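Mlr3007 protein (Mesorhizobium loti, PDB 3QQM) probably acts as a pyridoxal-phosphate-dependent branched-chain aminotransferase, passing amino groups between leucine, isoleucine or valine and 2-oxoglutarate. Local coordinates at residues R35-A38 with R39-S43; A50-P53 with Q54-A57; S120-Q123 with L124-H127. One frame throughout, in Å; residues are numbered along the deposited sequence.

Contact 1 (R35-A38 with R39-S43)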
# COMPACT_ATOMS: atom_id res chain seq x y z
N ARG A 35 9.50 6.99 6.90
CA ARG A 35 8.39 7.30 6.03
C ARG A 35 7.09 6.74 6.64
O ARG A 35 6.11 7.44 6.65
CB ARG A 35 8.61 6.79 4.62
CG ARG A 35 9.75 7.51 3.87
CD ARG A 35 9.76 7.14 2.40
NE ARG A 35 10.79 7.86 1.66
CZ ARG A 35 10.64 9.08 1.14
NH1 ARG A 35 9.51 9.76 1.29
NH2 ARG A 35 11.66 9.65 0.49
N HIS A 36 7.12 5.51 7.18
CA HIS A 36 5.93 4.90 7.78
C HIS A 36 5.39 5.68 8.97
O HIS A 36 4.20 5.90 9.07
CB HIS A 36 6.16 3.43 8.20
CG HIS A 36 6.28 2.49 7.05
ND1 HIS A 36 5.18 2.06 6.32
CD2 HIS A 36 7.35 1.89 6.48
CE1 HIS A 36 5.58 1.27 5.35
NE2 HIS A 36 6.89 1.14 5.43
N LEU A 37 6.28 6.08 9.87
CA LEU A 37 5.89 6.84 11.05
C LEU A 37 5.42 8.26 10.64
O LEU A 37 4.48 8.78 11.19
CB LEU A 37 7.03 6.90 12.06
CG LEU A 37 7.43 5.54 12.63
CD1 LEU A 37 8.61 5.65 13.56
CD2 LEU A 37 6.28 4.94 13.38
N ALA A 38 6.07 8.85 9.65
CA ALA A 38 5.66 10.17 9.17
C ALA A 38 4.20 10.09 8.74
O ALA A 38 3.40 10.92 9.14
CB ALA A 38 6.53 10.67 8.02
N ARG A 39 3.88 9.10 7.92
CA ARG A 39 2.52 8.92 7.45
C ARG A 39 1.54 8.66 8.60
O ARG A 39 0.52 9.30 8.67
CB ARG A 39 2.42 7.76 6.47
CG ARG A 39 0.99 7.58 5.94
CD ARG A 39 0.97 6.68 4.78
NE ARG A 39 1.32 5.31 5.14
CZ ARG A 39 1.53 4.35 4.24
NH1 ARG A 39 1.52 4.64 2.94
NH2 ARG A 39 1.84 3.12 4.62
N LEU A 40 1.85 7.67 9.44
CA LEU A 40 0.99 7.32 10.57
C LEU A 40 0.77 8.51 11.52
O LEU A 40 -0.37 8.80 11.90
CB LEU A 40 1.59 6.16 11.37
CG LEU A 40 0.84 5.77 12.64
CD1 LEU A 40 -0.57 5.29 12.30
CD2 LEU A 40 1.62 4.70 13.37
N TYR A 41 1.84 9.19 11.88
CA TYR A 41 1.70 10.31 12.80
C TYR A 41 0.97 11.48 12.15
O TYR A 41 0.17 12.16 12.81
CB TYR A 41 3.03 10.73 13.37
CG TYR A 41 3.70 9.69 14.22
CD1 TYR A 41 2.97 8.87 15.03
CD2 TYR A 41 5.07 9.66 14.35
CE1 TYR A 41 3.58 7.94 15.85
CE2 TYR A 41 5.69 8.74 15.19
CZ TYR A 41 4.94 7.90 15.94
OH TYR A 41 5.53 6.98 16.77
N GLY A 42 1.23 11.69 10.86
CA GLY A 42 0.58 12.77 10.12
C GLY A 42 -0.93 12.51 10.03
O GLY A 42 -1.72 13.38 10.32
N SER A 43 -1.30 11.28 9.68
CA SER A 43 -2.71 10.93 9.58
C SER A 43 -3.41 10.99 10.93
O SER A 43 -4.50 11.51 11.02
CB SER A 43 -2.89 9.54 8.95
OG SER A 43 -2.37 9.51 7.66
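Arg35 and Arg39 meet through their backbones, in one of four successive i to i+4 bonds of helix 33-47. Arg39 N donates to Arg35 O over 3.1 Å, while the guanidinium of Arg35 leads off to a salt bridge with Asp186. At His36, the next residue, O receives Leu40 N at 3.0 Å, and the imidazole lies beside the Arg39 side chain, both pointing the same way. His36 ND1 and Arg39 NH2 stand 3.9 Å apart, ring and guanidinium planes 74° from each other. Glu20 OE1 takes a hydrogen bond from His36 ND1 and a salt bridge from Arg39 NH2, fixing the two side chains against each other; His36 NE2 is hydrogen-bonded to Ser211 OG. With CG anti to its backbone N (chi1 -179°) and a bend at chi3 (67°), the Arg39 chain turns back toward the histidine; its NH1 reaches the phosphate oxygen OP1 of the cofactor-lysine adduct at position 118, so this helix face belongs to the cofactor site. Leu37 O accepts Tyr41 N at 2.8 Å, and the Leu37 side chain runs alongside the Tyr41 ring, Leu37 CB 3.9 Å from Tyr41 CE2. Finally, Ala38 O accepts Gly42 N at 2.9 Å.

Contact 2 (A50-P53 with Q54-A57)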
# COMPACT_ATOMS: atom_id res chain seq x y z
N ALA A 50 -5.81 9.85 18.93
CA ALA A 50 -4.85 10.01 20.03
C ALA A 50 -3.69 9.15 19.58
O ALA A 50 -3.91 8.08 19.01
CB ALA A 50 -5.42 9.53 21.37
N CYS A 51 -2.47 9.64 19.73
CA CYS A 51 -1.28 8.91 19.28
C CYS A 51 -0.08 9.21 20.17
O CYS A 51 0.44 10.32 20.16
CB CYS A 51 -0.95 9.30 17.85
SG CYS A 51 0.29 8.26 17.10
N ASP A 52 0.35 8.21 20.93
CA ASP A 52 1.48 8.36 21.85
C ASP A 52 2.70 7.61 21.27
O ASP A 52 2.76 6.39 21.33
CB ASP A 52 1.10 7.83 23.22
CG ASP A 52 2.23 7.93 24.22
OD1 ASP A 52 3.34 8.35 23.83
OD2 ASP A 52 2.00 7.60 25.40
N PRO A 53 3.66 8.34 20.71
CA PRO A 53 4.84 7.70 20.10
C PRO A 53 5.61 6.75 21.02
O PRO A 53 6.20 5.78 20.53
CB PRO A 53 5.70 8.89 19.71
CG PRO A 53 4.75 10.00 19.54
CD PRO A 53 3.66 9.80 20.50
N GLN A 54 5.63 7.04 22.31
CA GLN A 54 6.34 6.20 23.27
C GLN A 54 5.66 4.82 23.30
O GLN A 54 6.34 3.77 23.32
CB GLN A 54 6.40 6.90 24.66
CG GLN A 54 7.40 6.28 25.69
CD GLN A 54 7.65 7.19 26.96
OE1 GLN A 54 7.03 8.26 27.13
NE2 GLN A 54 8.60 6.77 27.82
N ARG A 55 4.34 4.83 23.22
CA ARG A 55 3.54 3.60 23.20
C ARG A 55 3.72 2.82 21.87
O ARG A 55 3.73 1.58 21.86
CB ARG A 55 2.09 3.96 23.43
CG ARG A 55 1.12 2.83 23.25
CD ARG A 55 -0.32 3.35 23.39
NE ARG A 55 -0.55 3.98 24.70
CZ ARG A 55 -1.72 4.46 25.10
NH1 ARG A 55 -2.79 4.35 24.31
NH2 ARG A 55 -1.83 5.01 26.31
N ILE A 56 3.82 3.55 20.76
CA ILE A 56 4.03 2.94 19.46
C ILE A 56 5.37 2.22 19.50
O ILE A 56 5.46 1.08 19.11
CB ILE A 56 4.00 3.99 18.31
CG1 ILE A 56 2.62 4.62 18.19
CG2 ILE A 56 4.40 3.36 17.00
CD1 ILE A 56 1.53 3.62 17.95
N ALA A 57 6.40 2.89 19.99
CA ALA A 57 7.74 2.28 20.10
C ALA A 57 7.70 1.05 21.01
O ALA A 57 8.39 0.08 20.74
CB ALA A 57 8.78 3.29 20.62
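Asp52 and Gln54 meet at the N-cap of helix 53-64, where the aspartate carboxylate covers the first turn. The two side chains lie next to each other and point the same way, yet their flat ends are turned nearly perpendicular, carboxylate and amide planes 80° apart. Asp52 OD1 receives Gln54 N at 3.0 Å; the donor sits above the carboxylate plane, and the N-H...O angle is 139°. This capping bond occupies an amide that has no earlier helical carbonyl to use. With CG anti to the aspartate's own N (chi1 179°), the carboxylate swings forward over the turn. Arg55 lies across Asp52 at about a right angle, its CB 4.0 Å from Asp52 CB. Asp52 OD2 and Arg55 NE are 4.5 Å apart with the oxygen well out of the guanidinium plane, so the charges may attract but no N-H is aimed at the acid; Arg55 NH1 instead makes a weak hydrogen bond to Gly81 O. On the inner side, Ile56 packs on Tyr41 and on Leu75 of strand 71-78. The backbone carbonyl of Asp52 serves two amides, weakly that of Arg55 and more squarely that of Ile56: Ile56 N approaches Asp52 O in the carbonyl plane at 3.1 Å.

Contact 3 (S120-Q123 with L124-H127). With EDO (1,2-ethanediol), chain S.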
# COMPACT_ATOMS: atom_id res chain seq x y z
N SER A 120 -8.46 0.82 8.10
CA SER A 120 -9.15 -0.44 8.10
C SER A 120 -10.47 -0.37 7.35
O SER A 120 -11.18 -1.37 7.28
CB SER A 120 -9.43 -0.86 9.54
OG SER A 120 -10.16 0.14 10.21
N ARG A 121 -10.83 0.81 6.84
CA ARG A 121 -12.07 0.98 6.07
C ARG A 121 -11.79 0.55 4.64
O ARG A 121 -11.77 1.38 3.73
CB ARG A 121 -12.56 2.44 6.17
CG ARG A 121 -13.92 2.74 5.46
CD ARG A 121 -14.59 4.02 6.00
NE ARG A 121 -14.97 3.80 7.40
CZ ARG A 121 -15.52 4.70 8.22
NH1 ARG A 121 -15.77 5.94 7.83
NH2 ARG A 121 -15.82 4.34 9.47
N ARG A 122 -11.66 -0.75 4.44
CA ARG A 122 -11.26 -1.31 3.15
C ARG A 122 -12.35 -1.95 2.27
O ARG A 122 -12.04 -2.72 1.35
CB ARG A 122 -10.14 -2.32 3.39
CG ARG A 122 -8.87 -1.67 3.96
CD ARG A 122 -7.76 -2.67 4.15
NE ARG A 122 -7.49 -3.42 2.92
CZ ARG A 122 -6.76 -2.98 1.90
NH1 ARG A 122 -6.23 -1.78 1.91
NH2 ARG A 122 -6.57 -3.76 0.85
N GLN A 123 -13.60 -1.58 2.50
CA GLN A 123 -14.72 -2.08 1.73
C GLN A 123 -14.48 -2.16 0.21
O GLN A 123 -14.66 -3.22 -0.41
CB GLN A 123 -15.93 -1.18 1.98
CG GLN A 123 -17.14 -1.53 1.19
CD GLN A 123 -18.37 -0.84 1.68
OE1 GLN A 123 -18.28 0.16 2.40
NE2 GLN A 123 -19.53 -1.37 1.32
N LEU A 124 -14.09 -1.04 -0.38
CA LEU A 124 -13.88 -0.96 -1.83
C LEU A 124 -12.81 -1.94 -2.32
O LEU A 124 -13.01 -2.62 -3.34
CB LEU A 124 -13.51 0.46 -2.22
CG LEU A 124 -14.62 1.50 -2.10
CD1 LEU A 124 -14.07 2.97 -1.88
CD2 LEU A 124 -15.56 1.40 -3.30
N TYR A 125 -11.71 -2.02 -1.59
CA TYR A 125 -10.60 -2.89 -1.97
C TYR A 125 -10.93 -4.36 -1.73
O TYR A 125 -10.57 -5.20 -2.54
CB TYR A 125 -9.33 -2.52 -1.22
CG TYR A 125 -8.94 -1.06 -1.33
CD1 TYR A 125 -8.48 -0.54 -2.53
CD2 TYR A 125 -8.96 -0.23 -0.21
CE1 TYR A 125 -8.10 0.79 -2.64
CE2 TYR A 125 -8.56 1.10 -0.30
CZ TYR A 125 -8.14 1.61 -1.52
OH TYR A 125 -7.71 2.91 -1.60
N THR A 126 -11.57 -4.66 -0.61
CA THR A 126 -12.00 -6.02 -0.33
C THR A 126 -12.99 -6.46 -1.42
O THR A 126 -12.95 -7.60 -1.86
CB THR A 126 -12.67 -6.15 1.05
OG1 THR A 126 -11.70 -5.91 2.08
CG2 THR A 126 -13.29 -7.54 1.27
N HIS A 127 -13.87 -5.57 -1.85
CA HIS A 127 -14.84 -5.92 -2.88
C HIS A 127 -14.13 -6.18 -4.24
O HIS A 127 -14.46 -7.14 -4.94
CB HIS A 127 -15.94 -4.85 -3.03
CG HIS A 127 -17.00 -5.22 -4.00
ND1 HIS A 127 -16.96 -4.85 -5.33
CD2 HIS A 127 -18.12 -5.98 -3.85
CE1 HIS A 127 -18.01 -5.35 -5.96
NE2 HIS A 127 -18.73 -6.03 -5.08
C1 EDO S . -7.50 -7.12 1.00
O1 EDO S . -7.16 -7.02 -0.39
C2 EDO S . -8.87 -6.50 1.26
O2 EDO S . -8.91 -5.82 2.54
O HOH W 1 -13.08 1.11 1.28
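Just after the lysine that carries the cofactor, the chain enters helix 123-130, and Arg122 at its N-cap position meets the first turn. Arg122 O takes Thr126 N at 2.8 Å, almost along the C=O axis, and Gln123 O takes His127 N at 2.9 Å. A water bridges the start of the turn, donating to Arg121 O and accepting from Leu124 N. The Arg122 side chain bends at chi3 (54°) and brings one guanidinium face against Tyr125 CB and CD2, the side chains crossing at about a right angle with their planes 15° apart; Tyr125 CD2 lies 3.8 Å from Arg122 NH1. The phenol OH of Tyr125 is bonded to Glu151. At the guanidinium edge, Arg122 NE donates to O2 of a 1,2-ethanediol, probably from the crystallisation liquor, at 2.8 Å, and that hydroxyl donates a hydrogen bond to Thr126 OG1. Arg122 NH2 donates a hydrogen bond to Thr153 O, and NH1 makes a weak one to O3 of the cofactor-lysine adduct at position 118. A leucine in place of Arg122 would probably leave Thr153 O without this donor and the cofactor O3 without its weak bond. The guanidinium thus ties the helix start to the Thr153 loop and, weakly, to the cofactor site.

The three contacts follow one another along the chain, all within the class-IV aminotransferase range. Contacts 1 and 2 sit on successive helices, 33-47 and 53-64, with centres 12 Å apart; they touch where Tyr41 packs on Cys51, Pro53 and Ile56. Helix 33-47 also lies against strand 17-25, and helix 53-64 against strand 71-78, which are adjacent in the four-stranded antiparallel sheet. Contact 3 begins helix 123-130, its centre 21 Å from that of contact 1 and 26 Å from that of contact 2. Although contacts 1 and 3 come no nearer than about 10 Å, both reach the modified lysine, Arg39 at its phosphate and Arg122 at O3, whereas contact 2 caps a helix near the surface, its centre 22 Å from that of the chain.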